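Local coordinates for protein myosin-17 (Arabidopsis thaliana, PDB 7KFL) that is a class XI plant myosin whose globular tail, the cargo-binding domain, probably recognises cargo for transport along actin filaments, at residues N70-A82 / Y225-L238. Sequence-based numbering, arbitrary orientation.
Sequences NNEVLAYWLSNSA and YLNLMKANNAPPFL
Ser79 and Asn232 form the tight middle of this contact, where helix 71-89 meets the turn that ends helix 205-231. With its OG anti to the backbone N (chi1 -167°), Ser79 donates a hydrogen bond to Asn232 O at 2.7 Å, nearly in line with the carbonyl. That turn is a Schellman motif: Asn233 takes a positive phi as its C-prime residue, and Ala234 N bonds back to Met229 O; the serine hydroxyl thus bonds to a carbonyl at the C-terminal end of the helix. The Asn232 amide lies against the other helix, its ND2 3.4 Å from Ala75 CB while also donating to Leu228 O. Its OD1 comes to the edge of the Tyr76 ring, 3.7 Å from CD1 and near the ring plane, and accepts a hydrogen bond from Tyr25. Beyond the turn the packing is apolar and buried: Leu78 and Leu238 run antiparallel alongside one another, their CD1 atoms 3.9 Å apart, and Ala82 rests on Pro235. The other end is more open to solvent: partly exposed Leu228 reaches Ala75 and crosses exposed Glu72, while partly exposed Asn71 makes a bent hydrogen bond (139°) from ND2 to OH of buried Tyr225, which also bonds Glu177. The axes of segments 71-82 and 225-231 cross at -48°; Leu74 and Leu78 lean on helix 150-186, Trp77 packs on helix 53-65, and Met229 and Ala234 touch helix 236-260.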
# COMPACT_ATOMS: atom_id res chain seq x y z
N ASN A 70 16.67 2.67 0.12
CA ASN A 70 16.26 3.09 1.49
C ASN A 70 15.21 2.12 2.04
O ASN A 70 14.53 2.50 3.01
CB ASN A 70 15.74 4.53 1.49
CG ASN A 70 14.71 4.80 0.40
OD1 ASN A 70 14.36 3.92 -0.37
ND2 ASN A 70 14.21 6.03 0.34
N ASN A 71 15.09 0.92 1.48
CA ASN A 71 13.99 -0.03 1.80
C ASN A 71 14.12 -0.51 3.25
O ASN A 71 13.10 -0.52 3.96
CB ASN A 71 13.94 -1.20 0.82
CG ASN A 71 13.03 -0.93 -0.36
OD1 ASN A 71 11.97 -0.33 -0.20
ND2 ASN A 71 13.42 -1.38 -1.54
N GLU A 72 15.34 -0.88 3.67
CA GLU A 72 15.62 -1.42 5.03
C GLU A 72 15.41 -0.32 6.07
O GLU A 72 14.74 -0.59 7.08
CB GLU A 72 17.04 -1.98 5.09
CG GLU A 72 17.27 -3.16 4.16
CD GLU A 72 18.64 -3.82 4.30
OE1 GLU A 72 19.10 -3.99 5.45
OE2 GLU A 72 19.24 -4.16 3.26
N VAL A 73 15.96 0.88 5.82
CA VAL A 73 15.88 2.06 6.73
C VAL A 73 14.43 2.57 6.79
O VAL A 73 14.04 3.09 7.85
CB VAL A 73 16.88 3.16 6.33
CG1 VAL A 73 16.56 3.78 4.98
CG2 VAL A 73 16.99 4.24 7.40
N LEU A 74 13.67 2.44 5.69
CA LEU A 74 12.24 2.86 5.61
C LEU A 74 11.37 1.91 6.44
O LEU A 74 10.54 2.41 7.23
CB LEU A 74 11.77 2.89 4.16
CG LEU A 74 12.07 4.17 3.39
CD1 LEU A 74 11.88 3.96 1.89
CD2 LEU A 74 11.20 5.32 3.87
N ALA A 75 11.52 0.60 6.25
CA ALA A 75 10.79 -0.46 6.99
C ALA A 75 11.07 -0.31 8.49
O ALA A 75 10.12 -0.44 9.30
CB ALA A 75 11.20 -1.82 6.48
N TYR A 76 12.33 -0.02 8.84
CA TYR A 76 12.82 0.20 10.23
C TYR A 76 12.07 1.39 10.85
O TYR A 76 11.50 1.24 11.95
CB TYR A 76 14.33 0.45 10.24
CG TYR A 76 14.91 0.64 11.62
CD1 TYR A 76 15.07 -0.43 12.48
CD2 TYR A 76 15.30 1.89 12.07
CE1 TYR A 76 15.60 -0.27 13.75
CE2 TYR A 76 15.83 2.07 13.33
CZ TYR A 76 15.98 0.99 14.18
OH TYR A 76 16.50 1.16 15.43
N TRP A 77 12.07 2.53 10.15
CA TRP A 77 11.51 3.81 10.66
C TRP A 77 9.98 3.84 10.55
O TRP A 77 9.37 4.65 11.26
CB TRP A 77 12.17 5.01 9.97
CG TRP A 77 13.48 5.38 10.59
CD1 TRP A 77 14.71 5.41 9.99
CD2 TRP A 77 13.70 5.71 11.97
NE1 TRP A 77 15.67 5.77 10.89
CE2 TRP A 77 15.08 5.95 12.12
CE3 TRP A 77 12.87 5.83 13.09
CZ2 TRP A 77 15.64 6.31 13.34
CZ3 TRP A 77 13.43 6.19 14.30
CH2 TRP A 77 14.79 6.42 14.42
N LEU A 78 9.39 2.99 9.71
CA LEU A 78 7.92 2.78 9.70
C LEU A 78 7.50 2.15 11.02
O LEU A 78 6.60 2.70 11.69
CB LEU A 78 7.51 1.90 8.52
CG LEU A 78 6.01 1.63 8.42
CD1 LEU A 78 5.30 2.79 7.75
CD2 LEU A 78 5.73 0.33 7.67
N SER A 79 8.13 1.03 11.39
CA SER A 79 7.84 0.25 12.62
C SER A 79 8.06 1.12 13.87
O SER A 79 7.23 1.05 14.79
CB SER A 79 8.67 -1.00 12.68
OG SER A 79 8.18 -1.88 13.69
N ASN A 80 9.13 1.92 13.88
CA ASN A 80 9.51 2.80 15.02
C ASN A 80 8.55 3.98 15.13
O ASN A 80 8.07 4.26 16.25
CB ASN A 80 10.96 3.28 14.91
CG ASN A 80 11.93 2.33 15.57
OD1 ASN A 80 12.03 2.30 16.80
ND2 ASN A 80 12.63 1.53 14.78
N SER A 81 8.28 4.67 14.01
CA SER A 81 7.38 5.85 13.95
C SER A 81 5.98 5.46 14.44
O SER A 81 5.41 6.21 15.26
CB SER A 81 7.33 6.44 12.57
OG SER A 81 8.63 6.79 12.13
N ALA A 82 5.46 4.33 13.96
CA ALA A 82 4.13 3.79 14.32
C ALA A 82 4.04 3.59 15.84
O ALA A 82 3.04 4.04 16.43
CB ALA A 82 3.87 2.51 13.56
N TYR A 225 9.15 -7.53 0.11
CA TYR A 225 8.64 -6.36 0.89
C TYR A 225 7.85 -6.88 2.10
O TYR A 225 8.01 -6.30 3.19
CB TYR A 225 7.83 -5.42 -0.01
CG TYR A 225 8.68 -4.57 -0.93
CD1 TYR A 225 9.31 -5.13 -2.02
CD2 TYR A 225 8.87 -3.22 -0.70
CE1 TYR A 225 10.10 -4.37 -2.87
CE2 TYR A 225 9.65 -2.44 -1.54
CZ TYR A 225 10.27 -3.02 -2.63
OH TYR A 225 11.05 -2.28 -3.47
N LEU A 226 7.06 -7.94 1.93
CA LEU A 226 6.31 -8.59 3.04
C LEU A 226 7.30 -9.03 4.13
O LEU A 226 7.09 -8.66 5.30
CB LEU A 226 5.50 -9.77 2.50
CG LEU A 226 4.73 -10.58 3.55
CD1 LEU A 226 3.82 -9.69 4.37
CD2 LEU A 226 3.93 -11.69 2.89
N ASN A 227 8.36 -9.76 3.75
CA ASN A 227 9.34 -10.36 4.69
C ASN A 227 10.19 -9.25 5.34
O ASN A 227 10.57 -9.41 6.52
CB ASN A 227 10.22 -11.41 4.00
CG ASN A 227 9.44 -12.64 3.57
OD1 ASN A 227 8.54 -13.08 4.27
ND2 ASN A 227 9.79 -13.20 2.43
N LEU A 228 10.48 -8.18 4.59
CA LEU A 228 11.28 -7.01 5.05
C LEU A 228 10.51 -6.25 6.14
O LEU A 228 11.16 -5.70 7.05
CB LEU A 228 11.57 -6.09 3.86
CG LEU A 228 12.26 -4.77 4.19
CD1 LEU A 228 13.62 -5.02 4.84
CD2 LEU A 228 12.42 -3.92 2.94
N MET A 229 9.18 -6.21 6.04
CA MET A 229 8.30 -5.51 7.01
C MET A 229 7.97 -6.45 8.18
O MET A 229 7.74 -5.93 9.29
CB MET A 229 7.01 -5.04 6.33
CG MET A 229 7.25 -3.86 5.40
SD MET A 229 5.72 -3.17 4.73
CE MET A 229 5.17 -4.52 3.69
N LYS A 230 7.98 -7.76 7.95
CA LYS A 230 7.80 -8.79 9.01
C LYS A 230 9.07 -8.84 9.87
O LYS A 230 8.93 -8.95 11.11
CB LYS A 230 7.46 -10.15 8.39
CG LYS A 230 6.04 -10.24 7.83
CD LYS A 230 5.75 -11.54 7.13
CE LYS A 230 5.61 -12.70 8.09
NZ LYS A 230 5.10 -13.92 7.42
N ALA A 231 10.25 -8.74 9.24
CA ALA A 231 11.58 -8.70 9.90
C ALA A 231 11.68 -7.46 10.80
O ALA A 231 12.37 -7.55 11.84
CB ALA A 231 12.67 -8.69 8.86
N ASN A 232 11.04 -6.36 10.39
CA ASN A 232 11.04 -5.05 11.11
C ASN A 232 9.78 -4.94 11.97
O ASN A 232 9.51 -3.83 12.47
CB ASN A 232 11.18 -3.89 10.13
CG ASN A 232 12.62 -3.60 9.78
OD1 ASN A 232 13.39 -3.13 10.62
ND2 ASN A 232 13.02 -3.88 8.54
N ASN A 233 9.04 -6.04 12.16
CA ASN A 233 7.83 -6.13 13.02
C ASN A 233 6.91 -4.93 12.75
O ASN A 233 6.39 -4.34 13.73
CB ASN A 233 8.21 -6.25 14.50
CG ASN A 233 8.76 -7.62 14.83
OD1 ASN A 233 8.01 -8.58 14.93
ND2 ASN A 233 10.07 -7.72 15.00
N ALA A 234 6.72 -4.59 11.48
CA ALA A 234 5.75 -3.57 11.01
C ALA A 234 4.35 -4.03 11.44
O ALA A 234 4.00 -5.19 11.24
CB ALA A 234 5.84 -3.41 9.52
N PRO A 235 3.53 -3.16 12.06
CA PRO A 235 2.21 -3.57 12.55
C PRO A 235 1.36 -4.11 11.40
O PRO A 235 1.16 -3.42 10.40
CB PRO A 235 1.61 -2.29 13.15
CG PRO A 235 2.42 -1.16 12.56
CD PRO A 235 3.80 -1.74 12.32
N PRO A 236 0.85 -5.36 11.49
CA PRO A 236 0.15 -6.00 10.38
C PRO A 236 -0.87 -5.08 9.67
O PRO A 236 -0.94 -5.12 8.46
CB PRO A 236 -0.57 -7.18 11.05
CG PRO A 236 0.35 -7.55 12.20
CD PRO A 236 0.93 -6.24 12.68
N PHE A 237 -1.60 -4.28 10.45
CA PHE A 237 -2.61 -3.28 9.98
C PHE A 237 -2.01 -2.41 8.87
O PHE A 237 -2.66 -2.27 7.81
CB PHE A 237 -3.10 -2.43 11.16
CG PHE A 237 -4.04 -1.32 10.77
CD1 PHE A 237 -3.55 -0.09 10.36
CD2 PHE A 237 -5.41 -1.50 10.83
CE1 PHE A 237 -4.41 0.93 10.00
CE2 PHE A 237 -6.28 -0.47 10.47
CZ PHE A 237 -5.77 0.74 10.06
N LEU A 238 -0.83 -1.83 9.11
CA LEU A 238 -0.14 -0.94 8.13
C LEU A 238 0.28 -1.74 6.90
O LEU A 238 0.24 -1.17 5.80
CB LEU A 238 1.08 -0.29 8.79
CG LEU A 238 0.83 1.01 9.56
CD1 LEU A 238 2.13 1.78 9.75
CD2 LEU A 238 -0.20 1.89 8.87